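PDB 6ACS: ditrans,polycis-undecaprenyl-diphosphate synthase ((2E,6E)-farnesyl-diphosphate specific) from Acinetobacter baumannii, which probably adds eight isopentenyl diphosphate units in turn to farnesyl diphosphate, giving the undecaprenyl diphosphate from which the lipid carrier of cell-wall sugars is made. Local coordinates for residues P10-I15 with P179-L184; T58-S63 with T132-Y137; L183-G188 with E205-D210. All blocks are in the same frame, centred on the assembly; numbering follows the deposited sequence.

Contact 1: residues P10-I15 with P179-L184; sequences PQHVAI and PAVDLL
With its CG anti to the backbone N (chi1 -174°), His12 swings its imidazole out of the strand and lays it against Pro179 and Val181. Asp182 has CG anti to its carbonyl carbon (chi1 -64°), which aims its carboxylate at the start of 10-15. The two segments belong to strands 12-17 and 183-186, parallel neighbours inside the six-stranded parallel sheet of this cis-prenyltransferase fold; segment 179-184 also includes the loop leading into the second strand.

The histidine ring is fixed from several directions. ND1 donates to Pro179 O at 2.8 Å, almost straight at 174°, with the oxygen lying in the ring plane, while NE2 is hydrogen-bonded to Thr58 OG1 of the next strand. Over the centre of one face comes the CG2 branch of Val181, a CH-pi contact 3.7 Å from the centroid of the His12 ring. The other branch, Val181 CG1, rests on Ala14 CB at 3.9 Å.

Asp182 holds the chain just before the strand. Its OD2 takes the amide of Gln11, N to OD2 2.6 Å, on the anti side; a weak bond from His12 N reaches the same oxygen, and OD1 goes to Gln241. His12 O in turn is gripped twice, by Asp182 N at 2.9 Å and by Leu183 N at 3.3 Å, both in its carbonyl plane. This buried oxygen marks the change from loop to regular pairing, which Ala14 N continues to Leu183 O at 2.8 Å.

On the sheet face that carries Val13 and Leu183, helix 218-235 packs through Leu225 and Phe228. Just ahead of the strand, the bent side chain of Gln11 crosses Pro179 at about a right angle, NE2 standing 3.7 Å from Pro179 CG.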
# COMPACT_ATOMS: atom_id res chain seq x y z
N PRO B 10 -5.50 15.78 8.33
CA PRO B 10 -4.42 14.79 8.19
C PRO B 10 -3.11 15.34 8.74
O PRO B 10 -2.83 16.54 8.65
CB PRO B 10 -4.33 14.55 6.68
CG PRO B 10 -4.83 15.83 6.08
CD PRO B 10 -5.87 16.40 7.05
N GLN B 11 -2.29 14.43 9.29
CA GLN B 11 -0.94 14.82 9.70
C GLN B 11 0.03 14.80 8.53
O GLN B 11 1.02 15.53 8.52
CB GLN B 11 -0.40 13.86 10.78
CG GLN B 11 -1.39 13.52 11.88
CD GLN B 11 -0.82 13.74 13.26
OE1 GLN B 11 -1.57 13.89 14.24
NE2 GLN B 11 0.51 13.78 13.37
N HIS B 12 -0.22 13.93 7.56
CA HIS B 12 0.69 13.72 6.45
C HIS B 12 -0.15 13.45 5.20
O HIS B 12 -0.93 12.49 5.15
CB HIS B 12 1.65 12.58 6.77
CG HIS B 12 2.74 12.36 5.76
ND1 HIS B 12 3.77 11.47 5.99
CD2 HIS B 12 2.96 12.89 4.53
CE1 HIS B 12 4.58 11.46 4.94
NE2 HIS B 12 4.11 12.30 4.04
N VAL B 13 -0.02 14.36 4.23
CA VAL B 13 -0.70 14.26 2.94
C VAL B 13 0.33 13.89 1.89
O VAL B 13 1.43 14.45 1.86
CB VAL B 13 -1.37 15.60 2.57
CG1 VAL B 13 -1.99 15.49 1.17
CG2 VAL B 13 -2.40 15.96 3.60
N ALA B 14 -0.03 12.95 1.02
CA ALA B 14 0.80 12.58 -0.11
C ALA B 14 0.01 12.82 -1.38
O ALA B 14 -1.20 12.62 -1.40
CB ALA B 14 1.24 11.12 -0.04
N ILE B 15 0.69 13.24 -2.45
CA ILE B 15 0.01 13.54 -3.71
C ILE B 15 0.77 12.91 -4.88
O ILE B 15 1.97 13.13 -5.05
CB ILE B 15 -0.12 15.05 -3.96
CG1 ILE B 15 -0.76 15.74 -2.75
CG2 ILE B 15 -0.96 15.29 -5.22
CD1 ILE B 15 -0.95 17.26 -2.94
N PRO B 179 5.09 11.31 10.58
CA PRO B 179 3.86 10.52 10.74
C PRO B 179 3.59 9.69 9.50
O PRO B 179 3.98 10.06 8.39
CB PRO B 179 2.77 11.59 10.92
CG PRO B 179 3.49 12.82 11.37
CD PRO B 179 4.84 12.76 10.70
N ALA B 180 2.89 8.56 9.68
CA ALA B 180 2.47 7.77 8.53
C ALA B 180 1.51 8.60 7.69
O ALA B 180 0.84 9.49 8.19
CB ALA B 180 1.79 6.46 8.95
N VAL B 181 1.46 8.29 6.40
CA VAL B 181 0.59 9.02 5.48
C VAL B 181 -0.86 8.75 5.85
O VAL B 181 -1.30 7.60 5.94
CB VAL B 181 0.86 8.63 4.02
CG1 VAL B 181 -0.17 9.31 3.06
CG2 VAL B 181 2.29 9.01 3.62
N ASP B 182 -1.62 9.83 6.10
CA ASP B 182 -3.03 9.75 6.44
C ASP B 182 -3.93 9.89 5.23
O ASP B 182 -5.05 9.34 5.21
CB ASP B 182 -3.42 10.88 7.40
CG ASP B 182 -2.73 10.79 8.70
OD1 ASP B 182 -2.70 9.69 9.29
OD2 ASP B 182 -2.23 11.83 9.14
N LEU B 183 -3.50 10.70 4.27
CA LEU B 183 -4.31 10.97 3.10
C LEU B 183 -3.42 10.94 1.87
O LEU B 183 -2.44 11.68 1.82
CB LEU B 183 -4.99 12.33 3.21
CG LEU B 183 -5.71 12.82 1.94
CD1 LEU B 183 -6.89 11.91 1.57
CD2 LEU B 183 -6.20 14.26 2.18
N LEU B 184 -3.78 10.13 0.88
CA LEU B 184 -3.04 10.10 -0.38
C LEU B 184 -4.01 10.50 -1.48
O LEU B 184 -5.03 9.83 -1.66
CB LEU B 184 -2.43 8.72 -0.63
CG LEU B 184 -1.54 8.56 -1.88
CD1 LEU B 184 -0.57 7.40 -1.64
CD2 LEU B 184 -2.37 8.34 -3.13

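Contact 2: residues T58-S63 with T132-Y137; sequences TVFAFS and TIAVSY. With GOL (glycerol), chain H.
Val59 is held to the neighbouring strand by both of its backbone polar atoms: its N donates to Thr132 O at 2.9 Å, and its O accepts from Ala134 N at 3.0 Å. This is parallel pairing of strands 56-61 and 129-134 in the central sheet of the fold, with 97-102 on the far side of the second strand.

Apolar contacts divide between the sheet faces. On one, Val59 and Ile133 lie side by side; Val59 (chi1 -55° to CG1) has CG2 in the crowded position between N and the carbonyl carbon, and that methyl presses on Ile133 CD1 at a tight 3.5 Å. On the other, Phe60 CD1 meets Ala134 CB at 4.2 Å, and the ring also stacks on Phe196.

Polar side chains meet through solvent. Thr58 and Thr132 point the same way, and one water joins their hydroxyls, 2.8 Å from Thr58 OG1 and 2.7 Å from Thr132 OG1. Thr58 OG1 is bonded to His12 as well.

Where the strands part, a glycerol, probably from the crystallisation liquor, binds beside both segments: Tyr137 N donates to its O1 at 3.1 Å, and O1 also lies at the edge of the Phe60 ring, in its plane.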
# COMPACT_ATOMS: atom_id res chain seq x y z
N THR B 58 4.09 15.15 0.97
CA THR B 58 5.03 14.40 0.13
C THR B 58 4.44 14.25 -1.27
O THR B 58 3.31 13.77 -1.41
CB THR B 58 5.31 13.02 0.75
OG1 THR B 58 5.82 13.19 2.09
CG2 THR B 58 6.30 12.21 -0.10
N VAL B 59 5.20 14.65 -2.30
CA VAL B 59 4.64 14.71 -3.65
C VAL B 59 5.50 13.92 -4.63
O VAL B 59 6.73 13.81 -4.49
CB VAL B 59 4.46 16.17 -4.11
CG1 VAL B 59 3.61 16.94 -3.11
CG2 VAL B 59 5.80 16.83 -4.32
N PHE B 60 4.83 13.40 -5.66
CA PHE B 60 5.38 12.46 -6.64
C PHE B 60 4.90 12.90 -8.02
O PHE B 60 3.70 12.85 -8.30
CB PHE B 60 4.84 11.07 -6.36
CG PHE B 60 5.40 9.97 -7.22
CD1 PHE B 60 6.70 10.03 -7.69
CD2 PHE B 60 4.62 8.86 -7.54
CE1 PHE B 60 7.21 9.00 -8.47
CE2 PHE B 60 5.13 7.82 -8.31
CZ PHE B 60 6.43 7.89 -8.77
N ALA B 61 5.81 13.30 -8.90
CA ALA B 61 5.40 13.66 -10.26
C ALA B 61 5.28 12.40 -11.12
O ALA B 61 6.27 11.85 -11.60
CB ALA B 61 6.39 14.65 -10.87
N PHE B 62 4.05 11.91 -11.28
CA PHE B 62 3.83 10.67 -12.02
C PHE B 62 4.01 10.90 -13.52
O PHE B 62 3.81 12.01 -14.03
CB PHE B 62 2.44 10.11 -11.74
CG PHE B 62 2.19 8.77 -12.38
CD1 PHE B 62 2.71 7.62 -11.81
CD2 PHE B 62 1.47 8.67 -13.55
CE1 PHE B 62 2.49 6.38 -12.40
CE2 PHE B 62 1.25 7.44 -14.14
CZ PHE B 62 1.76 6.29 -13.56
N SER B 63 4.36 9.84 -14.23
CA SER B 63 4.43 9.89 -15.68
C SER B 63 4.37 8.49 -16.28
O SER B 63 4.81 7.52 -15.66
CB SER B 63 5.70 10.61 -16.14
OG SER B 63 5.77 10.67 -17.56
N THR B 132 8.38 16.95 1.18
CA THR B 132 9.26 15.95 0.59
C THR B 132 8.94 15.80 -0.89
O THR B 132 7.77 15.61 -1.27
CB THR B 132 9.11 14.60 1.30
OG1 THR B 132 9.49 14.75 2.67
CG2 THR B 132 10.02 13.55 0.63
N ILE B 133 9.98 15.89 -1.72
CA ILE B 133 9.88 15.68 -3.16
C ILE B 133 10.50 14.32 -3.48
O ILE B 133 11.67 14.06 -3.15
CB ILE B 133 10.59 16.79 -3.96
CG1 ILE B 133 10.19 18.18 -3.44
CG2 ILE B 133 10.36 16.60 -5.45
CD1 ILE B 133 8.72 18.49 -3.51
N ALA B 134 9.70 13.45 -4.08
CA ALA B 134 10.15 12.11 -4.46
C ALA B 134 10.75 12.19 -5.85
O ALA B 134 10.06 12.57 -6.80
CB ALA B 134 8.99 11.11 -4.39
N VAL B 135 12.04 11.87 -5.97
CA VAL B 135 12.78 11.96 -7.22
C VAL B 135 13.43 10.62 -7.46
O VAL B 135 14.14 10.11 -6.59
CB VAL B 135 13.84 13.08 -7.17
CG1 VAL B 135 14.61 13.15 -8.49
CG2 VAL B 135 13.22 14.43 -6.78
N SER B 136 13.21 10.04 -8.65
CA SER B 136 13.70 8.70 -8.96
C SER B 136 13.31 7.73 -7.85
O SER B 136 14.13 6.93 -7.37
CB SER B 136 15.22 8.67 -9.18
OG SER B 136 15.56 9.39 -10.36
N TYR B 137 12.06 7.84 -7.42
CA TYR B 137 11.52 7.11 -6.28
C TYR B 137 10.53 6.05 -6.75
O TYR B 137 9.76 6.28 -7.68
CB TYR B 137 10.83 8.08 -5.30
CG TYR B 137 10.20 7.33 -4.17
CD1 TYR B 137 10.93 7.04 -3.03
CD2 TYR B 137 8.88 6.88 -4.24
CE1 TYR B 137 10.38 6.30 -1.99
CE2 TYR B 137 8.31 6.14 -3.22
CZ TYR B 137 9.07 5.85 -2.10
OH TYR B 137 8.51 5.12 -1.08
C1 GOL H . 10.06 9.68 -10.53
O1 GOL H . 10.32 9.68 -9.14
C2 GOL H . 10.23 11.15 -11.02
O2 GOL H . 11.57 11.56 -10.97
C3 GOL H . 9.32 11.99 -10.07
O3 GOL H . 9.23 13.26 -10.62
O HOH W 1 7.02 15.07 3.79
O HOH W 2 8.01 14.10 -7.91

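Contact 3: residues L183-G188 with E205-D210; sequences LLIRTG and ELYFTD. With IPA (isopropyl alcohol), chain G.
Leu184 N gives its hydrogen to Glu205 O at 2.8 Å, and Leu184 O takes one from Tyr207 N at the same distance of 2.8 Å. Arg186 repeats the pattern two residues on, its N bonded to Tyr207 O at 2.9 Å and its O to Thr209 N. Strands 183-186 and 205-208 thus run parallel in exact register at one side of the sheet, the axes of these short strand segments 20° apart.

Tyr207 carries much of the side-chain contact. Its CG is anti to the backbone N (chi1 179°), which stands the ring beside Ile185: CG2 of Ile185 comes to the ring edge, 4.1 Å from Tyr207 CD2. Leu183 CD1 lies alongside, 4.0 Å from Tyr207 CB. At the far end of the ring, the OH accepts a bond from an isopropanol, probably a crystallisation additive. On the reverse face Leu184 CB touches Leu206 CD2 at 3.8 Å, and Arg186 lays its CB obliquely against the Phe208 ring. Past the strands Thr187 and Thr209 still point the same way, with their CG2 methyls 3.7 Å apart.

From that CB the arginine runs extended to its guanidinium, which forms a salt bridge with Asp18, bonds to Ser194 and makes a cation-pi contact with Phe62, whose side chain is poorly ordered. Arg186 and Ser194 are predicted to bind substrate and Asp18 magnesium, so the end of strand 183-186 brings Arg186 to the predicted active site. Glu205 is also a predicted magnesium ligand; in this model its OE2 makes a salt bridge with Arg192 of the second subunit.

Strand 12-17 flanks 183-186, helix 218-235 covers the face bearing Leu183, Ile185 and Tyr207, and strand 205-208 turns its outer edge to the second subunit, which meets it through backbone bonds from Leu206.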
# COMPACT_ATOMS: atom_id res chain seq x y z
N LEU B 183 -3.50 10.70 4.27
CA LEU B 183 -4.31 10.97 3.10
C LEU B 183 -3.42 10.94 1.87
O LEU B 183 -2.44 11.68 1.82
CB LEU B 183 -4.99 12.33 3.21
CG LEU B 183 -5.71 12.82 1.94
CD1 LEU B 183 -6.89 11.91 1.57
CD2 LEU B 183 -6.20 14.26 2.18
N LEU B 184 -3.78 10.13 0.88
CA LEU B 184 -3.04 10.10 -0.38
C LEU B 184 -4.01 10.50 -1.48
O LEU B 184 -5.03 9.83 -1.66
CB LEU B 184 -2.43 8.72 -0.63
CG LEU B 184 -1.54 8.56 -1.88
CD1 LEU B 184 -0.57 7.40 -1.64
CD2 LEU B 184 -2.37 8.34 -3.13
N ILE B 185 -3.67 11.54 -2.24
CA ILE B 185 -4.48 12.05 -3.34
C ILE B 185 -3.82 11.62 -4.64
O ILE B 185 -2.62 11.83 -4.82
CB ILE B 185 -4.56 13.58 -3.29
CG1 ILE B 185 -5.31 14.03 -2.05
CG2 ILE B 185 -5.16 14.18 -4.57
CD1 ILE B 185 -5.07 15.49 -1.72
N ARG B 186 -4.61 11.09 -5.56
CA ARG B 186 -4.10 10.87 -6.91
C ARG B 186 -5.00 11.57 -7.91
O ARG B 186 -6.19 11.26 -8.01
CB ARG B 186 -4.01 9.40 -7.26
CG ARG B 186 -3.55 9.32 -8.68
CD ARG B 186 -3.21 7.99 -9.12
NE ARG B 186 -2.77 8.07 -10.51
CZ ARG B 186 -2.00 7.16 -11.07
NH1 ARG B 186 -1.60 6.13 -10.34
NH2 ARG B 186 -1.64 7.26 -12.34
N THR B 187 -4.41 12.48 -8.69
CA THR B 187 -5.11 13.18 -9.75
C THR B 187 -4.96 12.40 -11.06
O THR B 187 -4.24 11.40 -11.14
CB THR B 187 -4.58 14.61 -9.89
OG1 THR B 187 -3.20 14.58 -10.29
CG2 THR B 187 -4.66 15.33 -8.55
N GLY B 188 -5.70 12.82 -12.08
CA GLY B 188 -5.52 12.28 -13.41
C GLY B 188 -6.49 11.19 -13.83
O GLY B 188 -6.52 10.84 -15.02
N GLU B 205 -6.16 7.04 3.87
CA GLU B 205 -7.34 7.23 3.03
C GLU B 205 -6.88 7.60 1.64
O GLU B 205 -6.00 8.45 1.48
CB GLU B 205 -8.23 8.34 3.57
CG GLU B 205 -8.91 7.98 4.89
CD GLU B 205 -10.04 6.97 4.66
OE1 GLU B 205 -10.44 6.78 3.49
OE2 GLU B 205 -10.52 6.39 5.65
N LEU B 206 -7.51 7.02 0.63
CA LEU B 206 -7.11 7.21 -0.76
C LEU B 206 -8.18 8.06 -1.44
O LEU B 206 -9.36 7.72 -1.39
CB LEU B 206 -6.95 5.87 -1.46
CG LEU B 206 -5.98 4.92 -0.74
CD1 LEU B 206 -5.90 3.62 -1.49
CD2 LEU B 206 -4.58 5.56 -0.59
N TYR B 207 -7.77 9.17 -2.04
CA TYR B 207 -8.69 10.11 -2.67
C TYR B 207 -8.33 10.21 -4.14
O TYR B 207 -7.22 10.64 -4.47
CB TYR B 207 -8.61 11.47 -1.98
CG TYR B 207 -9.52 12.50 -2.59
CD1 TYR B 207 -10.84 12.61 -2.16
CD2 TYR B 207 -9.07 13.37 -3.57
CE1 TYR B 207 -11.68 13.56 -2.70
CE2 TYR B 207 -9.90 14.33 -4.12
CZ TYR B 207 -11.21 14.41 -3.68
OH TYR B 207 -12.05 15.35 -4.20
N PHE B 208 -9.24 9.81 -5.01
CA PHE B 208 -9.01 9.82 -6.45
C PHE B 208 -9.86 10.90 -7.10
O PHE B 208 -11.03 11.07 -6.75
CB PHE B 208 -9.34 8.45 -7.04
CG PHE B 208 -8.47 7.34 -6.49
CD1 PHE B 208 -7.19 7.17 -6.96
CD2 PHE B 208 -8.93 6.52 -5.47
CE1 PHE B 208 -6.37 6.16 -6.45
CE2 PHE B 208 -8.11 5.51 -4.96
CZ PHE B 208 -6.84 5.33 -5.44
N THR B 209 -9.27 11.63 -8.05
CA THR B 209 -10.01 12.64 -8.80
C THR B 209 -9.65 12.56 -10.28
O THR B 209 -8.50 12.31 -10.63
CB THR B 209 -9.74 14.06 -8.27
OG1 THR B 209 -10.43 15.01 -9.09
CG2 THR B 209 -8.24 14.41 -8.24
N ASP B 210 -10.66 12.79 -11.14
CA ASP B 210 -10.44 12.89 -12.57
C ASP B 210 -9.70 14.17 -12.96
O ASP B 210 -9.19 14.25 -14.08
CB ASP B 210 -11.76 12.87 -13.35
CG ASP B 210 -12.43 11.52 -13.33
OD1 ASP B 210 -11.82 10.54 -12.84
OD2 ASP B 210 -13.59 11.44 -13.80
C1 IPA G . -15.65 12.52 -2.74
C2 IPA G . -15.17 12.46 -4.19
C3 IPA G . -14.11 11.37 -4.32
O2 IPA G . -14.63 13.71 -4.54

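How the contacts relate
From the N terminus, segment 10-15 lays down the first strand, and 179-184 comes back beside it much later in the chain, so contact 1 closes the longest loop. Nested within that loop, contact 2 joins 58-63 to 132-137 on the opposite flank of strand 12-17. Contact 3 opens on Leu183 and Leu184, where contact 1 ends, and closes a short loop at 205-210. One sheet therefore runs through all three: Ile15 N lies 2.9 Å from Thr58 O between contacts 1 and 2, and Ala14 O 2.8 Å from Ile185 N between contacts 1 and 3. Contacts 2 and 3 converge near the predicted substrate site.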